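Local coordinates for probable spore coat polysaccharide biosynthesis protein E (Chromobacterium violaceum ATCC 12472, PDB 3G8R), which probably acts as an N-acylneuraminate-9-phosphate synthase of the NeuB family and binds zinc, with a TIM barrel and a SAF domain in this portion of the protein, at residues E148-V153 and Q190-V195; R286-G291 and A296-F301. All coordinates share one frame; numbering follows the deposited sequence.

Contact 1 of 2, residues E148-V153 and Q190-V195; sequences EDIDKV and QQYAGV
A tyrosine-to-helix contact joins two neighbouring outer elements of the barrel: Y192, just past the C-terminal end of helix 184-191, reaches across to helix 147-158 and meets I150 and D151. The backbones stay well apart, with the CA atoms of D151 and Y192 8.7 Å from each other, and the tyrosine ring spans the gap. Its hydroxyl donates a hydrogen bond to D151, OH to OD1; the modelled 2.4 Å is very short, and its exact length is doubtful. OD1 lies at the ring edge, near its plane, while the carboxylate plane stands 89° to the ring. Y192 is where the chain leaves helical geometry, and its CG sits anti to the carbonyl carbon (chi1 -52°), a setting that sends the ring toward the other helix. In this eight-stranded parallel TIM barrel, the two helices follow the fifth and sixth strands, 138-141 and 164-168, so the contact ties adjacent beta-alpha units on the outer layer. I150 supplies the apolar half: its CG2 approaches the ring obliquely, 4.0 Å from Y192 CZ, and its CB lies 3.4 Å from Y192 OH. On one face of the ring lies Q191 CG, from the preceding residue. V154, one helical turn beyond I150, also touches Y192, while I150 packs in addition on T142 and A145 of the loop before its helix.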
loop_
_atom_site.group_PDB
_atom_site.type_symbol
_atom_site.label_atom_id
_atom_site.label_comp_id
_atom_site.label_asym_id
_atom_site.label_seq_id
_atom_site.Cartn_x
_atom_site.Cartn_y
_atom_site.Cartn_z
ATOM N N GLU A 148 2.214 -4.043 24.228
ATOM C CA GLU A 148 3.007 -4.684 25.273
ATOM C C GLU A 148 2.924 -6.230 25.227
ATOM O O GLU A 148 3.926 -6.922 25.455
ATOM C CB GLU A 148 2.668 -4.126 26.668
ATOM C CG GLU A 148 1.288 -3.456 26.820
ATOM C CD GLU A 148 1.115 -2.129 26.027
ATOM O OE1 GLU A 148 1.934 -1.199 26.217
ATOM O OE2 GLU A 148 0.154 -2.022 25.207
ATOM N N ASP A 149 1.752 -6.763 24.897
ATOM C CA ASP A 149 1.598 -8.205 24.772
ATOM C C ASP A 149 2.260 -8.802 23.542
ATOM O O ASP A 149 2.782 -9.915 23.613
ATOM C CB ASP A 149 0.126 -8.595 24.740
ATOM C CG ASP A 149 -0.546 -8.464 26.086
ATOM O OD1 ASP A 149 0.163 -8.631 27.127
ATOM O OD2 ASP A 149 -1.788 -8.205 26.092
ATOM N N ILE A 150 2.191 -8.093 22.416
ATOM C CA ILE A 150 2.677 -8.602 21.141
ATOM C C ILE A 150 4.160 -8.520 21.208
ATOM O O ILE A 150 4.865 -9.402 20.739
ATOM C CB ILE A 150 2.230 -7.738 19.956
ATOM C CG1 ILE A 150 0.738 -7.512 19.980
ATOM C CG2 ILE A 150 2.601 -8.400 18.634
ATOM C CD1 ILE A 150 0.212 -6.602 18.875
ATOM N N ASP A 151 4.628 -7.426 21.792
ATOM C CA ASP A 151 6.009 -7.319 22.230
ATOM C C ASP A 151 6.450 -8.502 23.076
ATOM O O ASP A 151 7.483 -9.090 22.775
ATOM C CB ASP A 151 6.204 -6.057 23.033
ATOM C CG ASP A 151 6.490 -4.863 22.177
ATOM O OD1 ASP A 151 6.368 -4.929 20.936
ATOM O OD2 ASP A 151 6.861 -3.821 22.770
ATOM N N LYS A 152 5.706 -8.851 24.125
ATOM C CA LYS A 152 6.158 -9.945 24.978
ATOM C C LYS A 152 6.271 -11.187 24.126
ATOM O O LYS A 152 7.325 -11.857 24.112
ATOM C CB LYS A 152 5.222 -10.220 26.146
ATOM C CG LYS A 152 5.517 -9.378 27.359
ATOM C CD LYS A 152 4.376 -9.387 28.385
ATOM C CE LYS A 152 4.330 -8.040 29.139
ATOM N NZ LYS A 152 2.917 -7.559 29.329
ATOM N N VAL A 153 5.195 -11.453 23.390
ATOM C CA VAL A 153 5.097 -12.641 22.591
ATOM C C VAL A 153 6.157 -12.700 21.487
ATOM O O VAL A 153 6.767 -13.742 21.277
ATOM C CB VAL A 153 3.699 -12.780 21.979
ATOM C CG1 VAL A 153 3.714 -13.867 20.945
ATOM C CG2 VAL A 153 2.705 -13.123 23.035
ATOM N N GLN A 190 6.599 -1.991 10.799
ATOM C CA GLN A 190 7.572 -1.027 11.304
ATOM C C GLN A 190 7.990 -1.336 12.758
ATOM O O GLN A 190 9.124 -1.115 13.142
ATOM C CB GLN A 190 7.017 0.383 11.203
ATOM C CG GLN A 190 7.047 1.021 9.818
ATOM C CD GLN A 190 6.286 2.378 9.776
ATOM O OE1 GLN A 190 5.370 2.655 10.582
ATOM N NE2 GLN A 190 6.670 3.217 8.831
ATOM N N GLN A 191 7.064 -1.849 13.553
ATOM C CA GLN A 191 7.320 -2.211 14.925
ATOM C C GLN A 191 8.322 -3.393 15.037
ATOM O O GLN A 191 9.112 -3.449 15.988
ATOM C CB GLN A 191 5.999 -2.631 15.531
ATOM C CG GLN A 191 5.647 -2.061 16.897
ATOM C CD GLN A 191 4.587 -0.963 16.830
ATOM O OE1 GLN A 191 3.402 -1.200 17.070
ATOM N NE2 GLN A 191 5.020 0.247 16.481
ATOM N N TYR A 192 8.285 -4.341 14.093
ATOM C CA TYR A 192 8.986 -5.648 14.254
ATOM C C TYR A 192 9.791 -6.088 13.027
ATOM O O TYR A 192 9.276 -6.671 12.075
ATOM C CB TYR A 192 7.998 -6.753 14.670
ATOM C CG TYR A 192 7.138 -6.424 15.886
ATOM C CD1 TYR A 192 7.649 -6.498 17.174
ATOM C CD2 TYR A 192 5.819 -6.057 15.740
ATOM C CE1 TYR A 192 6.889 -6.202 18.267
ATOM C CE2 TYR A 192 5.021 -5.784 16.843
ATOM C CZ TYR A 192 5.569 -5.837 18.108
ATOM O OH TYR A 192 4.775 -5.544 19.206
ATOM N N ALA A 193 11.077 -5.789 13.040
ATOM C CA ALA A 193 11.886 -6.035 11.843
ATOM C C ALA A 193 12.462 -7.444 11.889
ATOM O O ALA A 193 12.761 -7.967 12.963
ATOM C CB ALA A 193 12.972 -4.968 11.692
ATOM N N GLY A 194 12.590 -8.077 10.736
ATOM C CA GLY A 194 12.948 -9.507 10.715
ATOM C C GLY A 194 11.886 -10.422 11.347
ATOM O O GLY A 194 12.228 -11.412 12.029
ATOM N N VAL A 195 10.608 -10.082 11.153
ATOM C CA VAL A 195 9.511 -10.996 11.455
ATOM C C VAL A 195 8.592 -10.895 10.267
ATOM O O VAL A 195 8.247 -9.787 9.862
ATOM C CB VAL A 195 8.752 -10.608 12.748
ATOM C CG1 VAL A 195 7.427 -11.294 12.813
ATOM C CG2 VAL A 195 9.527 -11.013 13.957
#

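Contact 2 of 2, residues R286-G291 and A296-F301; sequences RPVAAG and ADNVSF
The backbone is extended from R286 to V288, and in the second segment at D297 and again from V299; N298 interrupts that run with a positive phi of 90°, immediately ahead of strand 299-302. The segments come closest where R286 and N298 face each other, their CA atoms 5.0 Å apart, then diverge toward G291 and A296, and the few residues between them close the turn. The side chain of N298 lies between the segments, against V288. V288 comes from across at about a right angle, and its CG2 rests 3.7 Å from N298 ND2 and 4.0 Å from N298 CG, a methyl set against an amide. The polar end of N298 is engaged within the turn itself: OD1 accepts a hydrogen bond from the backbone N of T295, and ND2 makes a weak one to the carbonyl of A293. R286 meets the backbone of N298, its CB 4.0 Å from N298 CA; a bend at chi3 (-86°) brings its guanidinium edge round toward the backbone N of N298, with NH2 still 4.1 Å away. The contact thus closes the loop of a beta hairpin in the SAF domain, where strands 281-284 and 299-302 pair antiparallel, S300 bonding to F283 and N298 to T285 through their backbones, while V288 pairs with I327 beyond strand 321-323.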
loop_
_atom_site.group_PDB
_atom_site.type_symbol
_atom_site.label_atom_id
_atom_site.label_comp_id
_atom_site.label_asym_id
_atom_site.label_seq_id
_atom_site.Cartn_x
_atom_site.Cartn_y
_atom_site.Cartn_z
ATOM N N ARG A 286 26.150 33.169 -30.699
ATOM C CA ARG A 286 27.258 34.039 -31.084
ATOM C C ARG A 286 28.376 33.102 -31.584
ATOM O O ARG A 286 28.558 32.027 -31.030
ATOM C CB ARG A 286 27.668 34.784 -29.820
ATOM C CG ARG A 286 28.948 35.497 -29.805
ATOM C CD ARG A 286 28.922 36.406 -28.608
ATOM N NE ARG A 286 28.279 37.703 -28.906
ATOM C CZ ARG A 286 27.038 38.064 -28.545
ATOM N NH1 ARG A 286 26.581 39.266 -28.873
ATOM N NH2 ARG A 286 26.239 37.236 -27.868
ATOM N N PRO A 287 29.135 33.489 -32.629
ATOM C CA PRO A 287 30.142 32.506 -33.012
ATOM C C PRO A 287 31.114 32.277 -31.859
ATOM O O PRO A 287 31.482 33.214 -31.168
ATOM C CB PRO A 287 30.871 33.161 -34.200
ATOM C CG PRO A 287 30.106 34.385 -34.527
ATOM C CD PRO A 287 29.328 34.777 -33.319
ATOM N N VAL A 288 31.501 31.031 -31.656
ATOM C CA VAL A 288 32.416 30.667 -30.598
ATOM C C VAL A 288 33.634 30.032 -31.257
ATOM O O VAL A 288 33.518 28.998 -31.924
ATOM C CB VAL A 288 31.761 29.644 -29.599
ATOM C CG1 VAL A 288 32.791 29.131 -28.555
ATOM C CG2 VAL A 288 30.555 30.241 -28.925
ATOM N N ALA A 289 34.792 30.658 -31.051
ATOM C CA ALA A 289 36.060 30.208 -31.634
ATOM C C ALA A 289 36.605 28.973 -30.943
ATOM O O ALA A 289 36.165 28.608 -29.850
ATOM C CB ALA A 289 37.087 31.322 -31.593
ATOM N N ALA A 290 37.563 28.322 -31.586
ATOM C CA ALA A 290 38.270 27.224 -30.957
ATOM C C ALA A 290 38.926 27.738 -29.680
ATOM O O ALA A 290 39.417 28.863 -29.628
ATOM C CB ALA A 290 39.303 26.645 -31.907
ATOM N N GLY A 291 38.895 26.931 -28.630
ATOM C CA GLY A 291 39.486 27.348 -27.370
ATOM C C GLY A 291 38.812 28.535 -26.685
ATOM O O GLY A 291 39.324 29.003 -25.673
ATOM N N ALA A 296 27.531 32.337 -20.221
ATOM C CA ALA A 296 26.130 32.800 -20.235
ATOM C C ALA A 296 25.803 33.720 -21.431
ATOM O O ALA A 296 24.681 33.704 -21.945
ATOM C CB ALA A 296 25.751 33.470 -18.895
ATOM N N ASP A 297 26.777 34.523 -21.848
ATOM C CA ASP A 297 26.700 35.223 -23.120
ATOM C C ASP A 297 27.334 34.203 -24.034
ATOM O O ASP A 297 28.176 33.454 -23.577
ATOM C CB ASP A 297 27.534 36.492 -23.088
ATOM C CG ASP A 297 27.672 37.079 -21.676
ATOM O OD1 ASP A 297 26.709 37.706 -21.161
ATOM O OD2 ASP A 297 28.758 36.915 -21.079
ATOM N N ASN A 298 26.918 34.120 -25.283
ATOM C CA ASN A 298 27.389 33.049 -26.200
ATOM C C ASN A 298 26.599 31.723 -26.273
ATOM O O ASN A 298 26.556 31.132 -27.359
ATOM C CB ASN A 298 28.941 32.870 -26.236
ATOM C CG ASN A 298 29.456 31.741 -25.366
ATOM O OD1 ASN A 298 28.704 31.111 -24.639
ATOM N ND2 ASN A 298 30.769 31.496 -25.425
ATOM N N VAL A 299 25.981 31.269 -25.169
ATOM C CA VAL A 299 24.982 30.185 -25.241
ATOM C C VAL A 299 23.599 30.582 -24.732
ATOM O O VAL A 299 23.465 31.480 -23.916
ATOM C CB VAL A 299 25.324 28.971 -24.388
ATOM C CG1 VAL A 299 26.711 28.475 -24.645
ATOM C CG2 VAL A 299 25.117 29.314 -22.915
ATOM N N SER A 300 22.591 29.845 -25.183
ATOM C CA SER A 300 21.238 29.939 -24.682
ATOM C C SER A 300 20.588 28.546 -24.657
ATOM O O SER A 300 21.068 27.602 -25.267
ATOM C CB SER A 300 20.423 30.903 -25.552
ATOM O OG SER A 300 20.094 30.335 -26.820
ATOM N N PHE A 301 19.481 28.423 -23.954
ATOM C CA PHE A 301 18.837 27.136 -23.852
ATOM C C PHE A 301 17.525 27.173 -24.577
ATOM O O PHE A 301 16.812 28.159 -24.514
ATOM C CB PHE A 301 18.624 26.761 -22.389
ATOM C CG PHE A 301 19.827 26.961 -21.558
ATOM C CD1 PHE A 301 20.992 26.240 -21.810
ATOM C CD2 PHE A 301 19.839 27.907 -20.571
ATOM C CE1 PHE A 301 22.126 26.439 -21.056
ATOM C CE2 PHE A 301 20.966 28.121 -19.834
ATOM C CZ PHE A 301 22.107 27.378 -20.064
#

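The two contacts belong to different domains, with centres 63 Å apart and nearest atoms about 41 Å apart, and they share no secondary-structure element. Contact 1 lies in the outer helical layer of the NeuB barrel and bridges positions distant in sequence. Contact 2 is local, within the loop of a single hairpin, its segments separated by only four residues. In each, two of the three touching residues are buried; the third is partly exposed D151 in contact 1 and exposed R286 in contact 2. Their chemistry differs accordingly: a side-chain hydrogen bond with apolar support links helix 147-158 to the residue that follows helix 184-191, whereas the hairpin segments meet by van der Waals packing around an asparagine whose polar bonds run to the intervening turn.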